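Serpin B3 (PDB 4ZK3) belongs to the serpin family, probably inhibits proteases through the serpin conformational trap, and gives rise to Pso p27, an aggregating form linked to psoriasis. Local coordinates at residues E6-F11 with S33-L38; V81-Q86 with K124-T129; A104-G109 with Q128-S133; T173-N178 with A346-G351. One frame throughout, in Å; residues are numbered along the deposited sequence.

Contacts 1, 2 and 4 follow one another along the chain, while contact 3 ends on the same part as contact 2, sharing Gln128 and Thr129. Contacts 3 and 4 lie side by side in the large serpin sheet A, their centres about 9 Å apart, joined by backbone bonds between strands 99-110 and 174-185. Contacts 1 and 2 are helix packings beside that sheet, with centres about 13 Å apart; Phe85 of contact 2 packs on Thr35 of contact 1. Helix 31-42 links the layers: Ser33 bonds to Thr347 of contact 4 and Ser36 to Asn105 of contact 3, the shutter region of serpins. Strand 340-351 pairs within the sheet as an inserted reactive-centre loop, as in cleaved serpins.

Contact 1 of 4, residues E6-F11 with S33-L38; sequences EANTKF and SITSAL
Phe11 drives its ring into helix 31-42 and makes the close half of this contact, while Asn8, one turn earlier, meets the same helix largely through water. A chi1 of 178° sets the Phe11 ring on the side of its own carbonyl carbon and carries it to helix 31-42. CG2 of Ile34 comes to the ring edge, near the ring plane, 3.8 Å from Phe11 CE2. Thr35 OG1 approaches obliquely, 3.3 Å from Phe11 CD2, and Leu38 CD1 sits more loosely, 4.2 Å from Phe11 CZ. The two segments belong to the first long helices of the serpin fold, commonly called A and B; they run at 107° to each other with axes 10.7 Å apart, so side chains and water fill the interval and no backbone bond crosses it. On the watery side, the one direct touch is Asn8 OD1 against the methyl Thr35 CG2 at 3.7 Å. Water 1 donates to Asn8 O and to Thr35 OG1, 3.0 Å from the latter. Water 2 donates to Asn8 OD1 at 2.9 Å and also bonds to Thr35 OG1. That hydroxyl has a further partner in the carbonyl of Pro31 within its own helix, so it is gripped from several directions although buried. Phe59 packs against both Asn8 and Thr35 beside these waters, and Phe85 of helix 81-91 touches Thr35.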
loop_
_atom_site.group_PDB
_atom_site.type_symbol
_atom_site.label_atom_id
_atom_site.label_comp_id
_atom_site.label_asym_id
_atom_site.label_seq_id
_atom_site.Cartn_x
_atom_site.Cartn_y
_atom_site.Cartn_z
ATOM N N GLU A 6 -11.585 6.938 -5.412
ATOM C CA GLU A 6 -11.326 6.552 -6.764
ATOM C C GLU A 6 -9.930 6.934 -7.286
ATOM O O GLU A 6 -9.271 6.127 -7.946
ATOM C CB GLU A 6 -12.447 7.105 -7.665
ATOM C CG GLU A 6 -13.781 6.365 -7.416
ATOM C CD GLU A 6 -15.059 7.201 -7.569
ATOM O OE1 GLU A 6 -15.176 7.947 -8.581
ATOM O OE2 GLU A 6 -15.952 7.076 -6.684
ATOM N N ALA A 7 -9.492 8.166 -7.009
ATOM C CA ALA A 7 -8.181 8.617 -7.416
ATOM C C ALA A 7 -7.111 7.628 -6.879
ATOM O O ALA A 7 -6.320 7.121 -7.645
ATOM C CB ALA A 7 -7.930 10.028 -6.911
ATOM N N ASN A 8 -7.160 7.351 -5.569
ATOM C CA ASN A 8 -6.188 6.469 -4.896
ATOM C C ASN A 8 -6.148 5.058 -5.515
ATOM O O ASN A 8 -5.059 4.488 -5.731
ATOM C CB ASN A 8 -6.493 6.452 -3.387
ATOM C CG ASN A 8 -6.445 7.891 -2.729
ATOM O OD1 ASN A 8 -5.763 8.819 -3.222
ATOM N ND2 ASN A 8 -7.158 8.055 -1.614
ATOM N N THR A 9 -7.334 4.515 -5.807
ATOM C CA THR A 9 -7.465 3.226 -6.482
ATOM C C THR A 9 -6.910 3.235 -7.905
ATOM O O THR A 9 -6.290 2.262 -8.349
ATOM C CB THR A 9 -8.924 2.740 -6.447
ATOM O OG1 THR A 9 -9.329 2.560 -5.085
ATOM C CG2 THR A 9 -9.057 1.376 -7.146
ATOM N N LYS A 10 -7.067 4.337 -8.622
ATOM C CA LYS A 10 -6.465 4.429 -9.974
ATOM C C LYS A 10 -4.957 4.442 -9.958
ATOM O O LYS A 10 -4.287 3.737 -10.736
ATOM C CB LYS A 10 -6.979 5.689 -10.686
ATOM C CG LYS A 10 -8.490 5.667 -10.980
ATOM C CD LYS A 10 -8.956 6.996 -11.565
ATOM C CE LYS A 10 -10.434 6.992 -11.882
ATOM N NZ LYS A 10 -10.722 6.066 -13.022
ATOM N N PHE A 11 -4.408 5.237 -9.057
ATOM C CA PHE A 11 -2.965 5.258 -8.816
ATOM C C PHE A 11 -2.461 3.884 -8.437
ATOM O O PHE A 11 -1.431 3.431 -8.974
ATOM C CB PHE A 11 -2.649 6.299 -7.721
ATOM C CG PHE A 11 -1.220 6.385 -7.352
ATOM C CD1 PHE A 11 -0.257 6.607 -8.286
ATOM C CD2 PHE A 11 -0.829 6.303 -5.989
ATOM C CE1 PHE A 11 1.086 6.734 -7.934
ATOM C CE2 PHE A 11 0.501 6.394 -5.634
ATOM C CZ PHE A 11 1.477 6.611 -6.607
ATOM N N SER A 33 -0.094 4.449 1.539
ATOM C CA SER A 33 1.201 4.915 2.110
ATOM C C SER A 33 1.954 5.744 1.111
ATOM O O SER A 33 2.524 6.827 1.422
ATOM C CB SER A 33 2.007 3.699 2.562
ATOM O OG SER A 33 3.328 4.081 2.879
ATOM N N ILE A 34 1.913 5.309 -0.132
ATOM C CA ILE A 34 2.636 6.030 -1.173
ATOM C C ILE A 34 1.934 7.340 -1.510
ATOM O O ILE A 34 2.571 8.392 -1.629
ATOM C CB ILE A 34 2.782 5.175 -2.400
ATOM C CG1 ILE A 34 3.514 3.908 -2.022
ATOM C CG2 ILE A 34 3.545 5.947 -3.428
ATOM C CD1 ILE A 34 3.504 2.832 -3.066
ATOM N N THR A 35 0.626 7.292 -1.628
ATOM C CA THR A 35 -0.148 8.522 -1.812
ATOM C C THR A 35 0.141 9.525 -0.732
ATOM O O THR A 35 0.376 10.704 -0.993
ATOM C CB THR A 35 -1.635 8.226 -1.879
ATOM O OG1 THR A 35 -1.888 7.451 -3.045
ATOM C CG2 THR A 35 -2.392 9.517 -1.983
ATOM N N SER A 36 0.139 9.066 0.506
ATOM C CA SER A 36 0.378 9.960 1.645
ATOM C C SER A 36 1.775 10.624 1.586
ATOM O O SER A 36 1.902 11.821 1.826
ATOM C CB SER A 36 0.129 9.182 2.942
ATOM O OG SER A 36 0.398 9.950 4.084
ATOM N N ALA A 37 2.813 9.878 1.296
ATOM C CA ALA A 37 4.116 10.428 1.207
ATOM C C ALA A 37 4.239 11.437 0.078
ATOM O O ALA A 37 4.852 12.483 0.246
ATOM C CB ALA A 37 5.158 9.299 1.017
ATOM N N LEU A 38 3.675 11.127 -1.067
ATOM C CA LEU A 38 3.765 12.049 -2.214
ATOM C C LEU A 38 2.879 13.290 -2.022
ATOM O O LEU A 38 3.169 14.331 -2.558
ATOM C CB LEU A 38 3.451 11.293 -3.505
ATOM C CG LEU A 38 4.470 10.203 -3.814
ATOM C CD1 LEU A 38 4.110 9.500 -5.103
ATOM C CD2 LEU A 38 5.889 10.769 -3.824
HETATM O O HOH W 1 -3.829 5.112 -2.992
HETATM O O HOH W 2 -3.629 8.738 -5.139
#

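Contact 2 of 4, residues V81-Q86 with K124-T129; sequences VHHQFQ and KKFYQT
An aromatic cluster of His82, His83, Phe85, Phe126 and Tyr127 joins the start of helix 81-91 to the end of helix 117-127, the helices called D and E in serpins. Phe126 serves the outer part of the cluster, between His82 and His83. CB of His82 rests over one face of the Phe126 ring, 4.0 Å from the ring centroid, in a CH-pi contact, while Lys125 CD lies over the opposite face. The rim of Phe126 is used as well: it points into the face of His83 in a T-shaped pair, with centroids 4.9 Å apart, planes at 66°, and Phe126 CE1 above the centre of the imidazole. His83 starts out facing away from helix 117-127; its CG stands beside the backbone N (chi1 -75°), which swings the ring back over Phe126. In the inner part, on the buried side, Phe85 CD1 meets Tyr127 CE1 at 3.6 Å, the two rings inclined at 33°. Phe85 carries the cluster inward to Thr35 and Ser36 of helix 31-42, and Tyr127 packs on Met40 of the same helix. Gln86 closes the other end: its CB lies 3.2 Å from Phe126 O, and its CA contributes a CA-H...O contact to that carbonyl. Phe126 O is buried here with no hydrogen-bond partner in the model, so this weak contact is a poor substitute for one. Lys125 NZ stands 4.8 Å from His83 NE2, and its charge would tend to disfavour protonation of that imidazole.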
loop_
_atom_site.group_PDB
_atom_site.type_symbol
_atom_site.label_atom_id
_atom_site.label_comp_id
_atom_site.label_asym_id
_atom_site.label_seq_id
_atom_site.Cartn_x
_atom_site.Cartn_y
_atom_site.Cartn_z
ATOM N N VAL A 81 -8.119 18.877 -1.875
ATOM C CA VAL A 81 -7.819 17.444 -1.880
ATOM C C VAL A 81 -7.088 17.072 -0.580
ATOM O O VAL A 81 -7.359 16.033 0.035
ATOM C CB VAL A 81 -6.919 17.025 -3.053
ATOM C CG1 VAL A 81 -6.749 15.499 -3.054
ATOM C CG2 VAL A 81 -7.496 17.502 -4.377
ATOM N N HIS A 82 -6.165 17.942 -0.168
ATOM C CA HIS A 82 -5.419 17.745 1.069
ATOM C C HIS A 82 -6.341 17.675 2.319
ATOM O O HIS A 82 -6.059 16.929 3.256
ATOM C CB HIS A 82 -4.316 18.828 1.192
ATOM C CG HIS A 82 -3.201 18.669 0.191
ATOM N ND1 HIS A 82 -2.873 19.632 -0.748
ATOM C CD2 HIS A 82 -2.338 17.648 -0.015
ATOM C CE1 HIS A 82 -1.846 19.216 -1.466
ATOM N NE2 HIS A 82 -1.506 18.010 -1.042
ATOM N N HIS A 83 -7.429 18.445 2.324
ATOM C CA HIS A 83 -8.457 18.403 3.366
ATOM C C HIS A 83 -9.141 17.052 3.353
ATOM O O HIS A 83 -9.471 16.479 4.380
ATOM C CB HIS A 83 -9.571 19.447 3.095
ATOM C CG HIS A 83 -9.189 20.871 3.376
ATOM N ND1 HIS A 83 -9.583 21.531 4.524
ATOM C CD2 HIS A 83 -8.492 21.778 2.641
ATOM C CE1 HIS A 83 -9.117 22.771 4.497
ATOM N NE2 HIS A 83 -8.453 22.946 3.367
ATOM N N GLN A 84 -9.435 16.572 2.163
ATOM C CA GLN A 84 -10.124 15.290 2.025
ATOM C C GLN A 84 -9.206 14.152 2.492
ATOM O O GLN A 84 -9.629 13.227 3.205
ATOM C CB GLN A 84 -10.635 15.105 0.587
ATOM C CG GLN A 84 -11.641 16.192 0.207
ATOM C CD GLN A 84 -12.369 15.905 -1.070
ATOM O OE1 GLN A 84 -12.480 16.763 -1.941
ATOM N NE2 GLN A 84 -12.854 14.680 -1.201
ATOM N N PHE A 85 -7.923 14.285 2.168
ATOM C CA PHE A 85 -6.955 13.324 2.635
ATOM C C PHE A 85 -6.790 13.394 4.159
ATOM O O PHE A 85 -6.650 12.365 4.810
ATOM C CB PHE A 85 -5.611 13.498 1.911
ATOM C CG PHE A 85 -4.836 12.231 1.838
ATOM C CD1 PHE A 85 -3.986 11.897 2.837
ATOM C CD2 PHE A 85 -5.056 11.331 0.815
ATOM C CE1 PHE A 85 -3.311 10.696 2.800
ATOM C CE2 PHE A 85 -4.385 10.120 0.755
ATOM C CZ PHE A 85 -3.510 9.802 1.743
ATOM N N GLN A 86 -6.850 14.595 4.741
ATOM C CA GLN A 86 -6.782 14.716 6.173
ATOM C C GLN A 86 -7.918 13.962 6.863
ATOM O O GLN A 86 -7.698 13.306 7.907
ATOM C CB GLN A 86 -6.799 16.178 6.565
ATOM C CG GLN A 86 -6.903 16.446 8.034
ATOM C CD GLN A 86 -7.389 17.873 8.290
ATOM O OE1 GLN A 86 -7.178 18.808 7.472
ATOM N NE2 GLN A 86 -8.075 18.048 9.405
ATOM N N LYS A 124 1.753 19.384 9.102
ATOM C CA LYS A 124 1.197 19.095 10.406
ATOM C C LYS A 124 -0.326 18.983 10.356
ATOM O O LYS A 124 -0.918 18.018 10.868
ATOM C CB LYS A 124 1.679 20.091 11.472
ATOM C CG LYS A 124 3.193 20.005 11.800
ATOM C CD LYS A 124 3.678 21.091 12.783
ATOM C CE LYS A 124 5.165 21.148 12.851
ATOM N NZ LYS A 124 5.627 22.191 13.790
ATOM N N LYS A 125 -0.944 19.934 9.695
ATOM C CA LYS A 125 -2.383 20.010 9.628
ATOM C C LYS A 125 -3.068 18.987 8.693
ATOM O O LYS A 125 -4.043 18.387 9.091
ATOM C CB LYS A 125 -2.784 21.390 9.154
ATOM C CG LYS A 125 -4.289 21.565 8.989
ATOM C CD LYS A 125 -4.574 22.713 8.026
ATOM C CE LYS A 125 -6.040 23.106 8.002
ATOM N NZ LYS A 125 -6.131 24.415 7.303
ATOM N N PHE A 126 -2.625 18.858 7.448
ATOM C CA PHE A 126 -3.286 17.896 6.521
ATOM C C PHE A 126 -2.859 16.420 6.670
ATOM O O PHE A 126 -3.678 15.512 6.412
ATOM C CB PHE A 126 -3.122 18.319 5.069
ATOM C CG PHE A 126 -3.695 19.669 4.790
ATOM C CD1 PHE A 126 -5.068 19.860 4.804
ATOM C CD2 PHE A 126 -2.854 20.766 4.589
ATOM C CE1 PHE A 126 -5.593 21.125 4.592
ATOM C CE2 PHE A 126 -3.377 22.029 4.383
ATOM C CZ PHE A 126 -4.750 22.208 4.383
ATOM N N TYR A 127 -1.608 16.205 7.088
ATOM C CA TYR A 127 -1.003 14.862 7.108
ATOM C C TYR A 127 -0.610 14.452 8.505
ATOM O O TYR A 127 -0.056 13.390 8.697
ATOM C CB TYR A 127 0.232 14.840 6.193
ATOM C CG TYR A 127 -0.175 14.903 4.778
ATOM C CD1 TYR A 127 -0.554 13.753 4.090
ATOM C CD2 TYR A 127 -0.321 16.122 4.147
ATOM C CE1 TYR A 127 -0.989 13.828 2.785
ATOM C CE2 TYR A 127 -0.789 16.198 2.843
ATOM C CZ TYR A 127 -1.099 15.072 2.172
ATOM O OH TYR A 127 -1.572 15.168 0.885
ATOM N N GLN A 128 -0.911 15.293 9.507
ATOM C CA GLN A 128 -0.627 14.955 10.913
ATOM C C GLN A 128 0.863 14.671 11.077
ATOM O O GLN A 128 1.279 13.900 11.922
ATOM C CB GLN A 128 -1.463 13.760 11.381
ATOM C CG GLN A 128 -2.948 13.810 11.036
ATOM C CD GLN A 128 -3.757 12.525 11.487
ATOM O OE1 GLN A 128 -3.262 11.372 11.509
ATOM N NE2 GLN A 128 -5.024 12.746 11.826
ATOM N N THR A 129 1.688 15.316 10.270
ATOM C CA THR A 129 3.091 15.026 10.232
ATOM C C THR A 129 3.812 15.600 11.492
ATOM O O THR A 129 3.662 16.783 11.801
ATOM C CB THR A 129 3.683 15.617 8.945
ATOM O OG1 THR A 129 2.944 15.092 7.816
ATOM C CG2 THR A 129 5.157 15.231 8.825
#

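Contact 3 of 4, residues A104-G109 with Q128-S133; sequences ANKLFG and QTSVES
Gln128 and Asn105 meet through water 3, which accepts from Asn105 N and donates to Gln128 O; Gln128 has just left its helix with a positive phi of 58°, turning the chain toward the strand. Thr129 lays CG2 against the neighbouring backbone, 3.5 Å from Leu107 N, and its CA makes a CA-H...O contact with Asn105 O. Ser130 begins the ladder with a weak bond from its N to Asn105 O at 3.3 Å, backed by water 4 between that carbonyl and Ser130 OG. Its own carbonyl takes Leu107 N at 2.8 Å, nearly straight. The pairing is parallel, as the beta-alpha-beta crossover from strand 99-110 through helix 117-127 demands, and it adds strand 130-134 to the flank of serpin sheet A. Val131 turns to the side of Leu107, its CG2 4.3 Å from Leu107 CB. Glu132 binds twice by backbone: N to Leu107 O at 2.8 Å, and O from Gly109 N at 3.0 Å. On the side of Phe108, Lys106 runs extended until NZ meets Glu132 OE1 at 2.7 Å in a salt bridge; Lys106 also makes a cation-pi pair with Trp150. Ser133 CA makes a CA-H...O contact with Gly109 O.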
loop_
_atom_site.group_PDB
_atom_site.type_symbol
_atom_site.label_atom_id
_atom_site.label_comp_id
_atom_site.label_asym_id
_atom_site.label_seq_id
_atom_site.Cartn_x
_atom_site.Cartn_y
_atom_site.Cartn_z
ATOM N N ALA A 104 1.045 6.839 10.282
ATOM C CA ALA A 104 1.745 8.037 10.709
ATOM C C ALA A 104 2.618 8.578 9.579
ATOM O O ALA A 104 3.156 7.804 8.750
ATOM C CB ALA A 104 2.631 7.678 11.880
ATOM N N ASN A 105 2.815 9.886 9.627
ATOM C CA ASN A 105 3.627 10.630 8.732
ATOM C C ASN A 105 4.662 11.361 9.517
ATOM O O ASN A 105 4.381 11.874 10.585
ATOM C CB ASN A 105 2.721 11.632 7.987
ATOM C CG ASN A 105 1.805 10.953 7.037
ATOM O OD1 ASN A 105 0.548 11.104 7.060
ATOM N ND2 ASN A 105 2.391 10.175 6.204
ATOM N N LYS A 106 5.876 11.440 9.008
ATOM C CA LYS A 106 6.927 12.152 9.691
ATOM C C LYS A 106 7.948 12.794 8.754
ATOM O O LYS A 106 8.312 12.236 7.756
ATOM C CB LYS A 106 7.668 11.210 10.680
ATOM C CG LYS A 106 8.586 11.959 11.669
ATOM C CD LYS A 106 9.082 11.037 12.762
ATOM C CE LYS A 106 9.989 11.736 13.751
ATOM N NZ LYS A 106 10.294 10.914 14.980
ATOM N N LEU A 107 8.410 13.986 9.132
ATOM C CA LEU A 107 9.489 14.685 8.491
ATOM C C LEU A 107 10.773 14.603 9.325
ATOM O O LEU A 107 10.831 15.039 10.459
ATOM C CB LEU A 107 9.091 16.137 8.206
ATOM C CG LEU A 107 10.225 17.061 7.755
ATOM C CD1 LEU A 107 10.901 16.594 6.493
ATOM C CD2 LEU A 107 9.788 18.484 7.557
ATOM N N PHE A 108 11.819 14.076 8.727
ATOM C CA PHE A 108 13.137 14.079 9.322
ATOM C C PHE A 108 13.941 15.106 8.488
ATOM O O PHE A 108 14.179 14.921 7.296
ATOM C CB PHE A 108 13.822 12.721 9.255
ATOM C CG PHE A 108 13.190 11.640 10.106
ATOM C CD1 PHE A 108 12.160 10.820 9.579
ATOM C CD2 PHE A 108 13.613 11.398 11.386
ATOM C CE1 PHE A 108 11.560 9.819 10.346
ATOM C CE2 PHE A 108 13.032 10.370 12.146
ATOM C CZ PHE A 108 12.021 9.592 11.616
ATOM N N GLY A 109 14.337 16.209 9.113
ATOM C CA GLY A 109 15.135 17.181 8.400
ATOM C C GLY A 109 16.490 17.396 8.993
ATOM O O GLY A 109 16.682 17.225 10.183
ATOM N N GLN A 128 -0.911 15.293 9.507
ATOM C CA GLN A 128 -0.627 14.955 10.913
ATOM C C GLN A 128 0.863 14.671 11.077
ATOM O O GLN A 128 1.279 13.900 11.922
ATOM C CB GLN A 128 -1.463 13.760 11.381
ATOM C CG GLN A 128 -2.948 13.810 11.036
ATOM C CD GLN A 128 -3.757 12.525 11.487
ATOM O OE1 GLN A 128 -3.262 11.372 11.509
ATOM N NE2 GLN A 128 -5.024 12.746 11.826
ATOM N N THR A 129 1.688 15.316 10.270
ATOM C CA THR A 129 3.091 15.026 10.232
ATOM C C THR A 129 3.812 15.600 11.492
ATOM O O THR A 129 3.662 16.783 11.801
ATOM C CB THR A 129 3.683 15.617 8.945
ATOM O OG1 THR A 129 2.944 15.092 7.816
ATOM C CG2 THR A 129 5.157 15.231 8.825
ATOM N N SER A 130 4.636 14.789 12.158
ATOM C CA SER A 130 5.522 15.303 13.200
ATOM C C SER A 130 6.883 15.503 12.553
ATOM O O SER A 130 7.130 15.015 11.456
ATOM C CB SER A 130 5.610 14.325 14.396
ATOM O OG SER A 130 6.048 13.053 13.929
ATOM N N VAL A 131 7.729 16.276 13.214
ATOM C CA VAL A 131 9.012 16.694 12.667
ATOM C C VAL A 131 10.125 16.326 13.644
ATOM O O VAL A 131 10.061 16.657 14.845
ATOM C CB VAL A 131 9.043 18.201 12.463
ATOM C CG1 VAL A 131 10.400 18.624 11.956
ATOM C CG2 VAL A 131 7.912 18.625 11.490
ATOM N N GLU A 132 11.143 15.677 13.135
ATOM C CA GLU A 132 12.312 15.440 13.963
ATOM C C GLU A 132 13.525 15.911 13.197
ATOM O O GLU A 132 13.634 15.662 11.988
ATOM C CB GLU A 132 12.440 13.958 14.351
ATOM C CG GLU A 132 13.715 13.715 15.129
ATOM C CD GLU A 132 13.680 12.501 16.030
ATOM O OE1 GLU A 132 12.766 11.659 15.827
ATOM O OE2 GLU A 132 14.583 12.395 16.921
ATOM N N SER A 133 14.415 16.619 13.897
ATOM C CA SER A 133 15.708 17.049 13.348
ATOM C C SER A 133 16.834 16.088 13.634
ATOM O O SER A 133 17.025 15.671 14.779
ATOM C CB SER A 133 16.065 18.447 13.902
ATOM O OG SER A 133 15.126 19.432 13.516
HETATM O O HOH W 3 1.119 11.214 11.696
HETATM O O HOH W 4 4.289 11.198 13.227
#

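Contact 4 of 4, residues T173-N178 with A346-G351; sequences TLVLVN and ATAVVG
Strands 174-178 and 346-351 run antiparallel at 167°, paired from Leu174 with Gly351 to Asn178 with Thr347, and the ladder ends in a classic beta bulge where Thr173 and Leu174 both face Gly351. Gly351 O receives two donors there: Thr173 N at 3.0 Å, in the carbonyl plane, and Leu174 N at 3.3 Å, which stands 43° out of it. Farther along the bonds regularise, as in Leu176 N to Val349 O at 2.7 Å and its return from Val349 N to Leu176 O. The side chain of Leu174 lies over Gly351, its CD2 4.0 Å from Gly351 CA, a place that a glycine's bare CA allows. In the serpin fold this is strand 3 of sheet A pairing with the reactive-centre loop inserted as strand 4, an insertion consistent with the cleaved, relaxed form of a serpin. Val175, Val177, Ala348 and Val350 share one face: Val175 CG2 and Val350 CG2 lie side by side at 4.1 Å, pointing the same way, and Ala348 CB sits between the two strand-3 valines, 4.3 Å from both Val175 CG1 and Val177 CG2. Val177 also packs on Ile147 and Trp150 of helix 140-153, which lies across this face. Leu174, Leu176, Val349, Asn178 and Thr347 occupy the other, with Leu176 and Val349 backed by Val41 of helix 31-42. Here Thr347 OG1 bonds to Ser33 OG and His330 ND1, while Asn178 OD1 takes weak bonds from Asn105 and Ser36.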
loop_
_atom_site.group_PDB
_atom_site.type_symbol
_atom_site.label_atom_id
_atom_site.label_comp_id
_atom_site.label_asym_id
_atom_site.label_seq_id
_atom_site.Cartn_x
_atom_site.Cartn_y
_atom_site.Cartn_z
ATOM N N THR A 173 18.957 16.603 3.037
ATOM C CA THR A 173 18.336 17.560 3.954
ATOM C C THR A 173 16.918 17.209 4.456
ATOM O O THR A 173 16.478 17.804 5.433
ATOM C CB THR A 173 18.331 18.970 3.366
ATOM O OG1 THR A 173 17.662 18.944 2.102
ATOM C CG2 THR A 173 19.775 19.493 3.284
ATOM N N LEU A 174 16.257 16.251 3.795
ATOM C CA LEU A 174 14.842 15.917 4.011
ATOM C C LEU A 174 14.602 14.420 3.719
ATOM O O LEU A 174 14.972 13.935 2.682
ATOM C CB LEU A 174 14.009 16.785 3.051
ATOM C CG LEU A 174 12.567 16.348 2.792
ATOM C CD1 LEU A 174 11.535 17.416 3.077
ATOM C CD2 LEU A 174 12.406 15.901 1.367
ATOM N N VAL A 175 14.012 13.708 4.671
ATOM C CA VAL A 175 13.361 12.413 4.404
ATOM C C VAL A 175 11.913 12.488 4.965
ATOM O O VAL A 175 11.674 12.731 6.155
ATOM C CB VAL A 175 14.090 11.246 5.049
ATOM C CG1 VAL A 175 13.360 9.911 4.822
ATOM C CG2 VAL A 175 15.547 11.175 4.547
ATOM N N LEU A 176 10.947 12.339 4.080
ATOM C CA LEU A 176 9.577 12.292 4.477
ATOM C C LEU A 176 9.213 10.826 4.530
ATOM O O LEU A 176 9.540 10.069 3.616
ATOM C CB LEU A 176 8.735 13.010 3.459
ATOM C CG LEU A 176 8.888 14.528 3.438
ATOM C CD1 LEU A 176 8.359 15.128 2.156
ATOM C CD2 LEU A 176 8.097 15.101 4.562
ATOM N N VAL A 177 8.504 10.420 5.576
ATOM C CA VAL A 177 8.192 9.032 5.757
ATOM C C VAL A 177 6.742 8.825 6.118
ATOM O O VAL A 177 6.227 9.573 6.884
ATOM C CB VAL A 177 9.134 8.406 6.812
ATOM C CG1 VAL A 177 8.847 6.932 6.924
ATOM C CG2 VAL A 177 10.573 8.593 6.380
ATOM N N ASN A 178 6.092 7.864 5.478
ATOM C CA ASN A 178 4.814 7.345 5.885
ATOM C C ASN A 178 4.928 5.891 6.334
ATOM O O ASN A 178 5.570 5.082 5.671
ATOM C CB ASN A 178 3.793 7.337 4.716
ATOM C CG ASN A 178 2.487 6.728 5.118
ATOM O OD1 ASN A 178 1.629 7.423 5.707
ATOM N ND2 ASN A 178 2.343 5.465 4.914
ATOM N N ALA A 346 5.736 0.931 4.450
ATOM C CA ALA A 346 6.207 2.248 4.667
ATOM C C ALA A 346 6.815 2.791 3.396
ATOM O O ALA A 346 7.298 2.020 2.555
ATOM C CB ALA A 346 7.201 2.298 5.837
ATOM N N THR A 347 6.796 4.118 3.269
ATOM C CA THR A 347 7.358 4.831 2.146
ATOM C C THR A 347 8.261 5.943 2.632
ATOM O O THR A 347 7.894 6.704 3.521
ATOM C CB THR A 347 6.207 5.436 1.298
ATOM O OG1 THR A 347 5.227 4.424 0.978
ATOM C CG2 THR A 347 6.736 6.100 0.070
ATOM N N ALA A 348 9.449 6.032 2.031
ATOM C CA ALA A 348 10.411 7.090 2.318
ATOM C C ALA A 348 10.682 7.904 1.061
ATOM O O ALA A 348 10.922 7.349 0.005
ATOM C CB ALA A 348 11.730 6.478 2.836
ATOM N N VAL A 349 10.669 9.216 1.193
ATOM C CA VAL A 349 11.040 10.128 0.135
ATOM C C VAL A 349 12.246 10.931 0.649
ATOM O O VAL A 349 12.165 11.560 1.743
ATOM C CB VAL A 349 9.879 11.100 -0.134
ATOM C CG1 VAL A 349 10.292 12.251 -1.108
ATOM C CG2 VAL A 349 8.628 10.307 -0.613
ATOM N N VAL A 350 13.351 10.870 -0.110
ATOM C CA VAL A 350 14.651 11.465 0.268
ATOM C C VAL A 350 15.003 12.620 -0.652
ATOM O O VAL A 350 14.891 12.497 -1.859
ATOM C CB VAL A 350 15.784 10.445 0.133
ATOM C CG1 VAL A 350 17.118 11.032 0.590
ATOM C CG2 VAL A 350 15.481 9.209 0.931
ATOM N N GLY A 351 15.363 13.753 -0.075
ATOM C CA GLY A 351 15.669 14.959 -0.836
ATOM C C GLY A 351 16.915 15.678 -0.341
ATOM O O GLY A 351 17.358 15.480 0.799
#